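Local coordinates for protein alpha-amylase (Eisenia fetida, PDB 6M4K) that probably catalyses the endohydrolysis of alpha-1,4-glucosidic linkages in starch-like polysaccharides, as a calcium-binding glycoside hydrolase of family 13, at residues Y325-A334 with W388-H398. Sequence-based numbering, arbitrary orientation. Where two conformers were deposited one is given.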
# COMPACT_ATOMS: atom_id res chain seq x y z
N TYR A 325 -10.81 11.08 -3.05
CA TYR A 325 -10.05 9.83 -2.93
C TYR A 325 -10.51 8.79 -3.93
O TYR A 325 -9.69 8.08 -4.52
CB TYR A 325 -10.27 9.31 -1.52
CG TYR A 325 -9.44 8.14 -1.07
CD1 TYR A 325 -8.06 8.24 -0.91
CD2 TYR A 325 -10.05 6.95 -0.69
CE1 TYR A 325 -7.31 7.17 -0.43
CE2 TYR A 325 -9.30 5.88 -0.22
CZ TYR A 325 -7.94 6.00 -0.10
OH TYR A 325 -7.24 4.93 0.41
N LYS A 326 -11.82 8.69 -4.15
CA LYS A 326 -12.33 7.74 -5.14
C LYS A 326 -11.93 8.16 -6.55
O LYS A 326 -11.67 7.30 -7.39
CB LYS A 326 -13.84 7.62 -5.02
CG LYS A 326 -14.29 6.84 -3.80
CD LYS A 326 -15.80 6.76 -3.74
CE LYS A 326 -16.41 8.05 -3.24
NZ LYS A 326 -17.89 7.92 -3.11
N ILE A 327 -11.92 9.46 -6.83
CA ILE A 327 -11.48 9.92 -8.15
C ILE A 327 -10.03 9.53 -8.39
O ILE A 327 -9.68 8.98 -9.44
CB ILE A 327 -11.69 11.44 -8.29
CG1 ILE A 327 -13.19 11.76 -8.30
CG2 ILE A 327 -11.03 11.94 -9.57
CD1 ILE A 327 -13.48 13.25 -8.19
N ALA A 328 -9.16 9.83 -7.43
CA ALA A 328 -7.74 9.52 -7.58
C ALA A 328 -7.52 8.02 -7.71
O ALA A 328 -6.70 7.57 -8.52
CB ALA A 328 -6.97 10.06 -6.37
N THR A 329 -8.23 7.22 -6.90
CA THR A 329 -8.07 5.77 -6.95
C THR A 329 -8.59 5.22 -8.28
O THR A 329 -7.97 4.33 -8.87
CB THR A 329 -8.77 5.10 -5.76
OG1 THR A 329 -8.23 5.61 -4.53
CG2 THR A 329 -8.58 3.59 -5.81
N ALA A 330 -9.71 5.74 -8.76
CA ALA A 330 -10.23 5.28 -10.05
C ALA A 330 -9.24 5.56 -11.16
O ALA A 330 -9.00 4.70 -12.02
CB ALA A 330 -11.57 5.95 -10.35
N PHE A 331 -8.67 6.77 -11.19
CA PHE A 331 -7.64 7.06 -12.18
C PHE A 331 -6.48 6.07 -12.07
O PHE A 331 -6.04 5.50 -13.08
CB PHE A 331 -7.12 8.49 -12.05
CG PHE A 331 -6.01 8.78 -13.01
CD1 PHE A 331 -6.29 9.08 -14.33
CD2 PHE A 331 -4.68 8.67 -12.62
CE1 PHE A 331 -5.28 9.31 -15.24
CE2 PHE A 331 -3.66 8.88 -13.53
CZ PHE A 331 -3.96 9.20 -14.84
N GLU A 332 -5.96 5.87 -10.86
CA GLU A 332 -4.81 4.99 -10.66
C GLU A 332 -5.10 3.58 -11.15
O GLU A 332 -4.22 2.93 -11.74
CB GLU A 332 -4.45 5.00 -9.18
CG GLU A 332 -3.60 3.86 -8.69
CD GLU A 332 -3.54 3.85 -7.20
OE1 GLU A 332 -2.58 4.40 -6.67
OE2 GLU A 332 -4.49 3.33 -6.56
N LEU A 333 -6.32 3.09 -10.94
CA LEU A 333 -6.69 1.73 -11.33
C LEU A 333 -6.95 1.62 -12.82
O LEU A 333 -6.72 0.55 -13.40
CB LEU A 333 -7.94 1.29 -10.55
CG LEU A 333 -7.65 0.88 -9.11
CD1 LEU A 333 -8.93 0.80 -8.31
CD2 LEU A 333 -6.92 -0.46 -9.07
N ALA A 334 -7.43 2.69 -13.46
CA ALA A 334 -7.68 2.66 -14.89
C ALA A 334 -6.43 2.88 -15.71
O ALA A 334 -6.39 2.49 -16.88
CB ALA A 334 -8.70 3.75 -15.26
N TRP A 388 -15.44 -0.82 -1.02
CA TRP A 388 -16.28 0.19 -1.64
C TRP A 388 -16.52 -0.18 -3.09
O TRP A 388 -15.59 -0.56 -3.81
CB TRP A 388 -15.60 1.56 -1.60
CG TRP A 388 -15.36 2.15 -0.24
CD1 TRP A 388 -15.60 1.58 0.98
CD2 TRP A 388 -14.83 3.45 0.03
NE1 TRP A 388 -15.25 2.45 1.99
CE2 TRP A 388 -14.78 3.61 1.43
CE3 TRP A 388 -14.41 4.51 -0.79
CZ2 TRP A 388 -14.32 4.78 2.03
CZ3 TRP A 388 -13.94 5.66 -0.19
CH2 TRP A 388 -13.90 5.79 1.20
N ARG A 389 -17.77 -0.04 -3.55
CA ARG A 389 -18.10 -0.41 -4.92
C ARG A 389 -17.24 0.34 -5.92
O ARG A 389 -16.80 -0.22 -6.94
CB ARG A 389 -19.59 -0.18 -5.21
CG ARG A 389 -20.02 -0.58 -6.63
CD ARG A 389 -21.45 -0.11 -6.94
NE ARG A 389 -21.45 1.35 -6.98
CZ ARG A 389 -21.88 2.14 -6.01
NH1 ARG A 389 -22.42 1.63 -4.91
NH2 ARG A 389 -21.76 3.45 -6.16
N GLU A 390 -16.99 1.63 -5.68
CA GLU A 390 -16.19 2.42 -6.60
C GLU A 390 -14.78 1.84 -6.72
O GLU A 390 -14.18 1.90 -7.80
CB GLU A 390 -16.15 3.88 -6.16
CG GLU A 390 -17.53 4.56 -6.08
CD GLU A 390 -18.21 4.45 -4.72
OE1 GLU A 390 -17.89 3.55 -3.92
OE2 GLU A 390 -19.08 5.31 -4.44
N MET A 391 -14.27 1.26 -5.64
CA MET A 391 -12.95 0.63 -5.67
C MET A 391 -13.01 -0.74 -6.32
O MET A 391 -12.28 -1.01 -7.28
CB MET A 391 -12.39 0.49 -4.26
CG MET A 391 -11.56 1.66 -3.81
SD MET A 391 -12.48 3.21 -3.87
CE MET A 391 -11.40 4.28 -2.94
N TYR A 392 -13.85 -1.64 -5.82
CA TYR A 392 -13.79 -3.00 -6.35
C TYR A 392 -14.27 -3.08 -7.79
O TYR A 392 -13.76 -3.91 -8.55
CB TYR A 392 -14.43 -4.04 -5.43
CG TYR A 392 -15.94 -3.99 -5.24
CD1 TYR A 392 -16.80 -4.34 -6.27
CD2 TYR A 392 -16.48 -3.66 -4.01
CE1 TYR A 392 -18.18 -4.32 -6.08
CE2 TYR A 392 -17.85 -3.66 -3.80
CZ TYR A 392 -18.69 -3.97 -4.84
OH TYR A 392 -20.06 -3.95 -4.63
N ASN A 393 -15.19 -2.21 -8.21
CA ASN A 393 -15.57 -2.23 -9.62
C ASN A 393 -14.48 -1.63 -10.51
O ASN A 393 -14.36 -2.01 -11.68
CB ASN A 393 -16.92 -1.53 -9.83
CG ASN A 393 -18.08 -2.50 -9.69
OD1 ASN A 393 -17.88 -3.68 -9.40
ND2 ASN A 393 -19.30 -2.00 -9.90
N MET A 394 -13.67 -0.72 -9.97
CA MET A 394 -12.51 -0.26 -10.72
C MET A 394 -11.37 -1.26 -10.68
O MET A 394 -10.54 -1.25 -11.60
CB MET A 394 -12.06 1.13 -10.26
CG MET A 394 -12.98 2.26 -10.74
SD MET A 394 -13.25 2.28 -12.52
CE MET A 394 -11.56 2.42 -13.13
N VAL A 395 -11.31 -2.12 -9.67
CA VAL A 395 -10.39 -3.26 -9.74
C VAL A 395 -10.80 -4.20 -10.85
O VAL A 395 -9.96 -4.67 -11.63
CB VAL A 395 -10.30 -3.95 -8.37
CG1 VAL A 395 -9.61 -5.32 -8.46
CG2 VAL A 395 -9.60 -3.03 -7.36
N ARG A 396 -12.10 -4.48 -10.97
CA ARG A 396 -12.58 -5.27 -12.10
C ARG A 396 -12.26 -4.60 -13.43
O ARG A 396 -11.80 -5.26 -14.36
CB ARG A 396 -14.08 -5.57 -11.94
CG ARG A 396 -14.63 -6.46 -13.06
CD ARG A 396 -16.01 -6.98 -12.73
NE ARG A 396 -16.96 -5.88 -12.62
CZ ARG A 396 -18.26 -6.02 -12.40
NH1 ARG A 396 -18.79 -7.23 -12.25
NH2 ARG A 396 -19.04 -4.95 -12.33
N PHE A 397 -12.48 -3.28 -13.53
CA PHE A 397 -12.09 -2.54 -14.73
C PHE A 397 -10.61 -2.75 -15.03
O PHE A 397 -10.23 -3.08 -16.15
CB PHE A 397 -12.38 -1.04 -14.51
CG PHE A 397 -12.07 -0.14 -15.69
CD1 PHE A 397 -10.76 0.20 -16.00
CD2 PHE A 397 -13.10 0.45 -16.42
CE1 PHE A 397 -10.48 1.05 -17.05
CE2 PHE A 397 -12.83 1.31 -17.47
CZ PHE A 397 -11.52 1.61 -17.80
N HIS A 398 -9.77 -2.55 -14.02
CA HIS A 398 -8.33 -2.75 -14.15
C HIS A 398 -8.01 -4.15 -14.66
O HIS A 398 -7.18 -4.31 -15.56
CB HIS A 398 -7.73 -2.55 -12.76
CG HIS A 398 -6.27 -2.87 -12.64
ND1 HIS A 398 -5.29 -1.90 -12.71
CD2 HIS A 398 -5.62 -4.03 -12.39
CE1 HIS A 398 -4.10 -2.45 -12.52
NE2 HIS A 398 -4.28 -3.75 -12.34
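Leu333 is the knob of this buried, nearly parallel pairing of two outer helices of the TIM barrel, those leading into and following its eighth strand, 339-344. It enters a hole formed by Met391, Met394, Val395 and His398, with CD1 3.7 Å from Met394 CB. The axes of 325-334 and 389-398 come within 8.8 Å and cross at -16°. Ala330 and Ala334 give Met394 room: its chain folds back at chi2 and chi3, bringing CE to 3.8 Å from Ala334 CB and over the rim of one Phe397 ring face. In one of its two conformers Met391 brings CE to 3.7 Å from Tyr325 CD2 and touches Thr329. Lys326 runs CG past the edge of the Trp388 indole, then bends at chi3 (-78°) to set NZ 3.2 Å from Glu390 OE2, above the carboxylate plane. Asn490 of the C-terminal domain bonds to both charged groups. A methionine in place of Lys326 would probably leave Glu390 without this cross-helix countercharge. At the other end, CG anti to the backbone nitrogen (chi1 174°) turns the His398 ring to helix 325-334; NE2 hydrogen-bonds Asp17, while ND1 donates in the ring plane to a lone pair of Leu333 O at 2.9 Å.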